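Local structure of hydrazine synthase subunit alpha (Candidatus Kuenenia stuttgartiensis, 5C2V) at residues Q10-W15 with S22-G27; I129-G134 with D262-A267; G507-E512 with T517-L522. The protein carries out the second half-reaction of hydrazine synthesis, condensing hydroxylamine made in the gamma subunit with ammonia, and binds two c-type hemes. All coordinates share one frame; numbering follows the deposited sequence.

Interaction 1. Residues Q10-W15 with S22-G27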
loop_
_atom_site.group_PDB
_atom_site.type_symbol
_atom_site.label_atom_id
_atom_site.label_comp_id
_atom_site.label_asym_id
_atom_site.label_seq_id
_atom_site.Cartn_x
_atom_site.Cartn_y
_atom_site.Cartn_z
ATOM N N GLN D 10 39.811 -13.282 28.923
ATOM C CA GLN D 10 39.135 -14.032 27.874
ATOM C C GLN D 10 38.042 -14.903 28.487
ATOM O O GLN D 10 38.309 -15.722 29.365
ATOM C CB GLN D 10 40.138 -14.888 27.096
ATOM C CG GLN D 10 39.517 -15.914 26.164
ATOM C CD GLN D 10 40.556 -16.810 25.517
ATOM O OE1 GLN D 10 41.710 -16.415 25.341
ATOM N NE2 GLN D 10 40.155 -18.025 25.159
ATOM N N GLY D 11 36.813 -14.723 28.015
ATOM C CA GLY D 11 35.675 -15.434 28.568
ATOM C C GLY D 11 34.865 -14.624 29.568
ATOM O O GLY D 11 33.785 -15.045 29.981
ATOM N N LYS D 12 35.380 -13.461 29.957
ATOM C CA LYS D 12 34.689 -12.601 30.918
ATOM C C LYS D 12 34.351 -11.253 30.285
ATOM O O LYS D 12 34.963 -10.855 29.296
ATOM C CB LYS D 12 35.538 -12.401 32.176
ATOM C CG LYS D 12 35.897 -13.694 32.899
ATOM C CD LYS D 12 34.657 -14.470 33.321
ATOM C CE LYS D 12 33.964 -13.815 34.506
ATOM N NZ LYS D 12 32.828 -14.636 35.009
ATOM N N ALA D 13 33.377 -10.552 30.862
ATOM C CA ALA D 13 32.869 -9.321 30.263
ATOM C C ALA D 13 33.145 -8.085 31.115
ATOM O O ALA D 13 33.286 -8.172 32.335
ATOM C CB ALA D 13 31.374 -9.448 30.004
ATOM N N LEU D 14 33.218 -6.932 30.455
ATOM C CA LEU D 14 33.413 -5.657 31.134
ATOM C C LEU D 14 32.098 -5.192 31.754
ATOM O O LEU D 14 31.022 -5.558 31.282
ATOM C CB LEU D 14 33.949 -4.606 30.157
ATOM C CG LEU D 14 34.566 -3.338 30.748
ATOM C CD1 LEU D 14 35.768 -3.684 31.614
ATOM C CD2 LEU D 14 34.964 -2.370 29.644
ATOM N N TRP D 15 32.185 -4.387 32.810
ATOM C CA TRP D 15 30.992 -3.942 33.526
ATOM C C TRP D 15 30.175 -2.931 32.722
ATOM O O TRP D 15 29.041 -2.617 33.083
ATOM C CB TRP D 15 31.373 -3.346 34.885
ATOM C CG TRP D 15 32.335 -2.195 34.815
ATOM C CD1 TRP D 15 33.693 -2.255 34.926
ATOM C CD2 TRP D 15 32.009 -0.811 34.630
ATOM N NE1 TRP D 15 34.234 -0.997 34.817
ATOM C CE2 TRP D 15 33.221 -0.092 34.635
ATOM C CE3 TRP D 15 30.811 -0.110 34.457
ATOM C CZ2 TRP D 15 33.269 1.292 34.475
ATOM C CZ3 TRP D 15 30.861 1.263 34.299
ATOM C CH2 TRP D 15 32.082 1.948 34.309
ATOM N N SER D 22 24.909 -9.468 32.058
ATOM C CA SER D 22 23.651 -10.145 32.359
ATOM C C SER D 22 23.764 -11.664 32.242
ATOM O O SER D 22 23.023 -12.399 32.893
ATOM C CB SER D 22 22.540 -9.634 31.439
ATOM O OG SER D 22 22.283 -8.258 31.661
ATOM N N LYS D 23 24.695 -12.131 31.415
ATOM C CA LYS D 23 24.887 -13.564 31.222
ATOM C C LYS D 23 25.538 -14.198 32.453
ATOM O O LYS D 23 25.219 -15.331 32.820
ATOM C CB LYS D 23 25.733 -13.824 29.972
ATOM C CG LYS D 23 25.111 -13.286 28.689
ATOM C CD LYS D 23 25.981 -13.563 27.472
ATOM C CE LYS D 23 25.858 -15.006 27.015
ATOM N NZ LYS D 23 24.490 -15.310 26.510
ATOM N N GLU D 24 26.453 -13.464 33.077
ATOM C CA GLU D 24 27.141 -13.919 34.285
ATOM C C GLU D 24 26.330 -13.710 35.564
ATOM O O GLU D 24 26.332 -14.557 36.458
ATOM C CB GLU D 24 28.492 -13.208 34.418
ATOM C CG GLU D 24 29.439 -13.464 33.258
ATOM C CD GLU D 24 30.562 -12.444 33.169
ATOM O OE1 GLU D 24 30.460 -11.377 33.810
ATOM O OE2 GLU D 24 31.548 -12.711 32.449
ATOM N N VAL D 25 25.647 -12.573 35.651
ATOM C CA VAL D 25 24.991 -12.165 36.889
ATOM C C VAL D 25 23.634 -12.843 37.065
ATOM O O VAL D 25 23.031 -12.777 38.137
ATOM C CB VAL D 25 24.809 -10.631 36.940
ATOM C CG1 VAL D 25 23.596 -10.210 36.125
ATOM C CG2 VAL D 25 24.687 -10.149 38.381
ATOM N N GLN D 26 23.163 -13.500 36.009
ATOM C CA GLN D 26 21.861 -14.161 36.021
ATOM C C GLN D 26 21.724 -15.202 37.130
ATOM O O GLN D 26 20.938 -15.031 38.062
ATOM C CB GLN D 26 21.597 -14.825 34.671
ATOM C CG GLN D 26 20.270 -15.554 34.602
ATOM C CD GLN D 26 20.259 -16.633 33.545
ATOM O OE1 GLN D 26 19.499 -16.565 32.579
ATOM N NE2 GLN D 26 21.105 -17.640 33.722
ATOM N N GLY D 27 22.488 -16.283 37.017
ATOM C CA GLY D 27 22.378 -17.395 37.944
ATOM C C GLY D 27 21.365 -18.410 37.452
ATOM O O GLY D 27 20.630 -18.143 36.503
#
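Glu24 OE2 is gripped twice from the loop 10-15: Ala13 N gives it a hydrogen bond of 3.2 Å, and Lys12 NZ forms a salt bridge to the same OE2 at 3.4 Å. The amide meets this oxygen on the syn side of the carboxylate, 24° out of its plane, and the bond is bent, with 137° at the hydrogen. Glu24 reaches the loop from helix 18-25, its chain extended beyond CG so that the carboxylate is carried straight out to the extended backbone of Lys12 and Ala13. Lys12 does the opposite. Bends at chi2 and chi3 fold its chain back, and CE lies 3.4 Å from Glu24 OE2, so the lysine meets the carboxylate with its last methylene as well as its ammonium group. Ala13 CB points to the helix and stands 4.1 Å from Glu24 OE2. Beyond the contact, Lys23 on the same helix forms a salt bridge to Asp346, while Gln10 OE1 is hydrogen-bonded to Thr8 of the gamma subunit. The pair thus ties the N-terminal loop, part of which touches that subunit, to the short helix following it. With one carboxylate oxygen shared by an ammonium group and a peptide N-H at the protein surface, the glutamate is probably kept ionised, although solvent should weaken the charge pairing.

Interaction 2. Residues I129-G134 with D262-A267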
loop_
_atom_site.group_PDB
_atom_site.type_symbol
_atom_site.label_atom_id
_atom_site.label_comp_id
_atom_site.label_asym_id
_atom_site.label_seq_id
_atom_site.Cartn_x
_atom_site.Cartn_y
_atom_site.Cartn_z
ATOM N N ILE D 129 7.621 -1.561 35.336
ATOM C CA ILE D 129 8.983 -2.087 35.313
ATOM C C ILE D 129 9.875 -1.283 36.249
ATOM O O ILE D 129 9.588 -0.122 36.551
ATOM C CB ILE D 129 9.602 -2.065 33.897
ATOM C CG1 ILE D 129 9.635 -0.638 33.346
ATOM C CG2 ILE D 129 8.853 -3.001 32.956
ATOM C CD1 ILE D 129 10.364 -0.508 32.029
ATOM N N TYR D 130 10.957 -1.905 36.706
ATOM C CA TYR D 130 11.916 -1.220 37.561
ATOM C C TYR D 130 13.037 -0.610 36.734
ATOM O O TYR D 130 13.628 -1.270 35.879
ATOM C CB TYR D 130 12.498 -2.175 38.606
ATOM C CG TYR D 130 11.501 -2.633 39.645
ATOM C CD1 TYR D 130 10.973 -1.741 40.570
ATOM C CD2 TYR D 130 11.096 -3.959 39.709
ATOM C CE1 TYR D 130 10.064 -2.156 41.524
ATOM C CE2 TYR D 130 10.188 -4.384 40.660
ATOM C CZ TYR D 130 9.675 -3.478 41.566
ATOM O OH TYR D 130 8.771 -3.894 42.515
ATOM N N TYR D 131 13.311 0.661 36.987
ATOM C CA TYR D 131 14.436 1.345 36.373
ATOM C C TYR D 131 15.312 1.886 37.482
ATOM O O TYR D 131 14.875 2.724 38.264
ATOM C CB TYR D 131 13.963 2.471 35.458
ATOM C CG TYR D 131 15.082 3.173 34.725
ATOM C CD1 TYR D 131 15.817 2.512 33.750
ATOM C CD2 TYR D 131 15.400 4.496 35.002
ATOM C CE1 TYR D 131 16.839 3.147 33.073
ATOM C CE2 TYR D 131 16.421 5.140 34.331
ATOM C CZ TYR D 131 17.136 4.461 33.367
ATOM O OH TYR D 131 18.152 5.095 32.691
ATOM N N ALA D 132 16.556 1.439 37.550
ATOM C CA ALA D 132 17.356 1.792 38.704
ATOM C C ALA D 132 18.089 3.096 38.426
ATOM O O ALA D 132 19.037 3.147 37.643
ATOM C CB ALA D 132 18.320 0.677 39.031
ATOM N N ALA D 133 17.630 4.147 39.097
ATOM C CA ALA D 133 18.121 5.498 38.877
ATOM C C ALA D 133 18.787 6.020 40.137
ATOM O O ALA D 133 18.120 6.311 41.129
ATOM C CB ALA D 133 16.983 6.415 38.456
ATOM N N GLY D 134 20.108 6.147 40.092
ATOM C CA GLY D 134 20.867 6.487 41.279
ATOM C C GLY D 134 20.948 5.306 42.227
ATOM O O GLY D 134 21.456 5.426 43.340
ATOM N N ASP D 262 12.630 5.915 24.428
ATOM C CA ASP D 262 12.639 7.254 25.005
ATOM C C ASP D 262 13.396 7.244 26.326
ATOM O O ASP D 262 13.472 6.214 26.994
ATOM C CB ASP D 262 11.209 7.763 25.215
ATOM C CG ASP D 262 11.149 9.260 25.468
ATOM O OD1 ASP D 262 12.210 9.878 25.698
ATOM O OD2 ASP D 262 10.033 9.822 25.444
ATOM N N ASN D 263 13.959 8.388 26.701
ATOM C CA ASN D 263 14.598 8.516 28.003
ATOM C C ASN D 263 13.551 8.398 29.103
ATOM O O ASN D 263 12.378 8.698 28.883
ATOM C CB ASN D 263 15.354 9.842 28.113
ATOM C CG ASN D 263 16.596 9.878 27.246
ATOM O OD1 ASN D 263 16.824 10.835 26.505
ATOM N ND2 ASN D 263 17.411 8.831 27.335
ATOM N N TRP D 264 13.973 7.961 30.286
ATOM C CA TRP D 264 13.030 7.661 31.359
ATOM C C TRP D 264 12.307 8.907 31.872
ATOM O O TRP D 264 11.308 8.799 32.584
ATOM C CB TRP D 264 13.746 6.947 32.511
ATOM C CG TRP D 264 14.771 7.774 33.223
ATOM C CD1 TRP D 264 16.003 8.132 32.758
ATOM C CD2 TRP D 264 14.665 8.319 34.543
ATOM N NE1 TRP D 264 16.664 8.880 33.701
ATOM C CE2 TRP D 264 15.865 9.008 34.806
ATOM C CE3 TRP D 264 13.670 8.297 35.524
ATOM C CZ2 TRP D 264 16.097 9.670 36.011
ATOM C CZ3 TRP D 264 13.901 8.955 36.719
ATOM C CH2 TRP D 264 15.104 9.632 36.951
ATOM N N ASP D 265 12.815 10.085 31.521
ATOM C CA ASP D 265 12.104 11.329 31.799
ATOM C C ASP D 265 11.317 11.811 30.578
ATOM O O ASP D 265 10.601 12.810 30.648
ATOM C CB ASP D 265 13.078 12.417 32.259
ATOM C CG ASP D 265 14.164 12.694 31.241
ATOM O OD1 ASP D 265 14.536 11.761 30.501
ATOM O OD2 ASP D 265 14.648 13.844 31.182
ATOM N N GLY D 266 11.450 11.095 29.465
ATOM C CA GLY D 266 10.763 11.455 28.237
ATOM C C GLY D 266 11.382 12.649 27.532
ATOM O O GLY D 266 10.681 13.454 26.916
ATOM N N ALA D 267 12.702 12.764 27.627
ATOM C CA ALA D 267 13.427 13.885 27.038
ATOM C C ALA D 267 13.677 13.719 25.541
ATOM O O ALA D 267 13.685 14.698 24.796
ATOM C CB ALA D 267 14.747 14.087 27.766
#
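Tyr131 and Trp264 meet ring against ring, with Tyr131 CE2 lying 3.3 Å from Trp264 CG over one face of the indole. Their planes are inclined at 39°, and the centroids of the tyrosine ring and the five-membered ring are 4.6 Å apart, an oblique aromatic pair in which one corner of the phenol leans onto the pyrrole part. Farther along the same indole face Ala133 CB makes a CH-pi contact, 4.3 Å from the centroid of the Trp264 six-membered ring and 20° off its normal. Tyr131 and Ala133, two residues apart, thus touch the five- and six-membered rings on the same face. Trp264 occupies the second position of a type I turn from Asn263 to Gly266, closed by Gly266 N to Asn263 O at 2.6 Å; its chi1 of 66° tucks CG over the backbone, and the indole projects from the turn to the other segment. The polar ends are fixed outside the pair: Trp264 NE1 donates to the carbonyl of Ile397, and Tyr131 OH is bonded to Gly237 O and Ile397 N. Arg189 adds a cation-pi contact to the tryptophan. This buried cluster joins two antiparallel sheets of the N-terminal domain, which includes the six-bladed beta-propeller: the end of strand 124-131 meets the turn between strands 256-262 and 270-273, with Met165 of strand 154-171 and Ile198 and Ile201 of helix 196-201 packed against Trp264.

Interaction 3. Residues G507-E512 with T517-L522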
loop_
_atom_site.group_PDB
_atom_site.type_symbol
_atom_site.label_atom_id
_atom_site.label_comp_id
_atom_site.label_asym_id
_atom_site.label_seq_id
_atom_site.Cartn_x
_atom_site.Cartn_y
_atom_site.Cartn_z
ATOM N N GLY D 507 1.234 28.256 17.433
ATOM C CA GLY D 507 1.673 29.529 16.888
ATOM C C GLY D 507 2.639 29.393 15.732
ATOM O O GLY D 507 3.042 28.294 15.381
ATOM N N TYR D 508 3.034 30.520 15.153
ATOM C CA TYR D 508 3.912 30.500 13.990
ATOM C C TYR D 508 5.312 30.985 14.333
ATOM O O TYR D 508 5.487 31.825 15.215
ATOM C CB TYR D 508 3.334 31.359 12.869
ATOM C CG TYR D 508 2.026 30.859 12.303
ATOM C CD1 TYR D 508 2.000 30.072 11.159
ATOM C CD2 TYR D 508 0.815 31.192 12.898
ATOM C CE1 TYR D 508 0.807 29.626 10.627
ATOM C CE2 TYR D 508 -0.384 30.748 12.373
ATOM C CZ TYR D 508 -0.381 29.963 11.239
ATOM O OH TYR D 508 -1.570 29.515 10.712
ATOM N N GLN D 509 6.312 30.455 13.634
ATOM C CA GLN D 509 7.684 30.914 13.834
ATOM C C GLN D 509 8.420 31.056 12.507
ATOM O O GLN D 509 8.338 30.180 11.655
ATOM C CB GLN D 509 8.442 29.956 14.753
ATOM C CG GLN D 509 9.797 30.482 15.191
ATOM C CD GLN D 509 9.691 31.792 15.945
ATOM O OE1 GLN D 509 10.428 32.739 15.673
ATOM N NE2 GLN D 509 8.770 31.853 16.900
ATOM N N TYR D 510 9.146 32.156 12.332
ATOM C CA TYR D 510 9.829 32.406 11.066
ATOM C C TYR D 510 10.979 31.428 10.833
ATOM O O TYR D 510 11.496 30.821 11.772
ATOM C CB TYR D 510 10.345 33.849 11.002
ATOM C CG TYR D 510 11.374 34.215 12.053
ATOM C CD1 TYR D 510 12.730 34.004 11.831
ATOM C CD2 TYR D 510 10.990 34.793 13.256
ATOM C CE1 TYR D 510 13.673 34.344 12.785
ATOM C CE2 TYR D 510 11.926 35.137 14.214
ATOM C CZ TYR D 510 13.265 34.910 13.974
ATOM O OH TYR D 510 14.199 35.251 14.924
ATOM N N VAL D 511 11.362 31.277 9.569
ATOM C CA VAL D 511 12.459 30.394 9.190
ATOM C C VAL D 511 13.584 31.192 8.536
ATOM O O VAL D 511 13.336 32.044 7.683
ATOM C CB VAL D 511 11.980 29.282 8.228
ATOM C CG1 VAL D 511 13.157 28.473 7.705
ATOM C CG2 VAL D 511 10.981 28.375 8.925
ATOM N N GLU D 512 14.820 30.912 8.942
ATOM C CA GLU D 512 15.984 31.607 8.405
ATOM C C GLU D 512 16.199 31.274 6.932
ATOM O O GLU D 512 15.692 30.270 6.432
ATOM C CB GLU D 512 17.239 31.259 9.210
ATOM C CG GLU D 512 17.173 31.646 10.680
ATOM C CD GLU D 512 17.261 33.144 10.900
ATOM O OE1 GLU D 512 16.948 33.599 12.020
ATOM O OE2 GLU D 512 17.651 33.867 9.959
ATOM N N THR D 517 15.390 26.926 11.731
ATOM C CA THR D 517 14.408 27.585 12.584
ATOM C C THR D 517 14.512 27.091 14.023
ATOM O O THR D 517 14.906 25.954 14.272
ATOM C CB THR D 517 12.968 27.368 12.069
ATOM O OG1 THR D 517 12.056 28.162 12.838
ATOM C CG2 THR D 517 12.570 25.903 12.166
ATOM N N VAL D 518 14.173 27.961 14.967
ATOM C CA VAL D 518 14.200 27.615 16.382
ATOM C C VAL D 518 13.118 28.399 17.115
ATOM O O VAL D 518 12.846 29.553 16.777
ATOM C CB VAL D 518 15.590 27.899 17.010
ATOM C CG1 VAL D 518 15.973 29.362 16.835
ATOM C CG2 VAL D 518 15.616 27.502 18.481
ATOM N N THR D 519 12.484 27.778 18.105
ATOM C CA THR D 519 11.439 28.473 18.845
ATOM C C THR D 519 11.251 27.969 20.271
ATOM O O THR D 519 11.655 26.855 20.621
ATOM C CB THR D 519 10.080 28.372 18.123
ATOM O OG1 THR D 519 9.192 29.376 18.628
ATOM C CG2 THR D 519 9.462 27.001 18.333
ATOM N N SER D 520 10.636 28.825 21.083
ATOM C CA SER D 520 10.189 28.469 22.421
ATOM C C SER D 520 8.673 28.309 22.403
ATOM O O SER D 520 7.971 29.064 21.730
ATOM C CB SER D 520 10.603 29.535 23.439
ATOM O OG SER D 520 11.996 29.786 23.384
ATOM N N GLN D 521 8.168 27.328 23.142
ATOM C CA GLN D 521 6.747 27.010 23.113
ATOM C C GLN D 521 6.315 26.220 24.341
ATOM O O GLN D 521 7.119 25.948 25.230
ATOM C CB GLN D 521 6.413 26.215 21.855
ATOM C CG GLN D 521 7.086 24.857 21.818
ATOM C CD GLN D 521 6.545 23.971 20.722
ATOM O OE1 GLN D 521 6.507 24.359 19.555
ATOM N NE2 GLN D 521 6.112 22.774 21.093
ATOM N N LEU D 522 5.042 25.839 24.366
ATOM C CA LEU D 522 4.475 25.064 25.463
ATOM C C LEU D 522 5.168 23.715 25.624
ATOM O O LEU D 522 5.693 23.155 24.662
ATOM C CB LEU D 522 2.976 24.848 25.245
ATOM C CG LEU D 522 2.055 26.067 25.268
ATOM C CD1 LEU D 522 0.758 25.760 24.537
ATOM C CD2 LEU D 522 1.770 26.482 26.700
#
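Strands 507-510 and 517-522 run roughly antiparallel, at 143° with their axes 7.1 Å apart at closest approach, too far for a backbone ladder, so side chains bridge the gap. They form a beta-arch in the middle domain, two strands of different sheets that face each other through their side chains and are joined by a short loop: 503-510 pairs with 461-467, whereas 517-522 pairs with 428-433. Near the connecting loop the two segments converge, Val511 CA and Thr517 CA being 4.8 Å apart. Here the chi1 of Thr517 swings OG1 away from its backbone N and across the gap. Val511 CG2 packs beside it at 3.9 Å from Thr517 CB, an apolar flank to the polar link. Farther from the loop, Gln509 reaches across to strand 517-522. Its first torsion, near 180°, carries CG over the opposing backbone, 3.6 Å from Val518 O and in contact with Thr519 CB, and the bend at chi2 turns the amide along it. Outside the pair, Gln509 NE2 has a weak hydrogen bond to Phe592 O and Thr519 OG1 a hydrogen bond to Pro591 O, so the loop around 591-592 binds both strands. Ile464 of strand 461-467 packs on Thr519. Thr517 lies near the pentacoordinated heme of this domain, its side chain about 6 Å from the heme c and about 7 Å from that of Cys556, which is covalently bound to it. The polar link itself is a hydrogen bond from Thr517 OG1 to Tyr510 O, 2.9 Å long, with an angle of 144° at the carbonyl oxygen and the donor tilted 31° from the carbonyl plane.

Overall arrangement
From the N terminus the contacts follow one another in series, none nested in or crossing another. Interaction 1 closes a short loop of six intervening residues, most of them helical, at the chain surface beside the gamma subunit. Interaction 2 spans 127 residues, rich in strand, and brings the end of strand 124-131 against a turn in a later sheet of the N-terminal part; its centre is 24 Å from that of interaction 1. Interaction 3 is again local, closing a four-residue connection between two sheets of the middle domain, near the first heme. Its nearest atoms are about 11 Å from interaction 2 and about 34 Å from interaction 1.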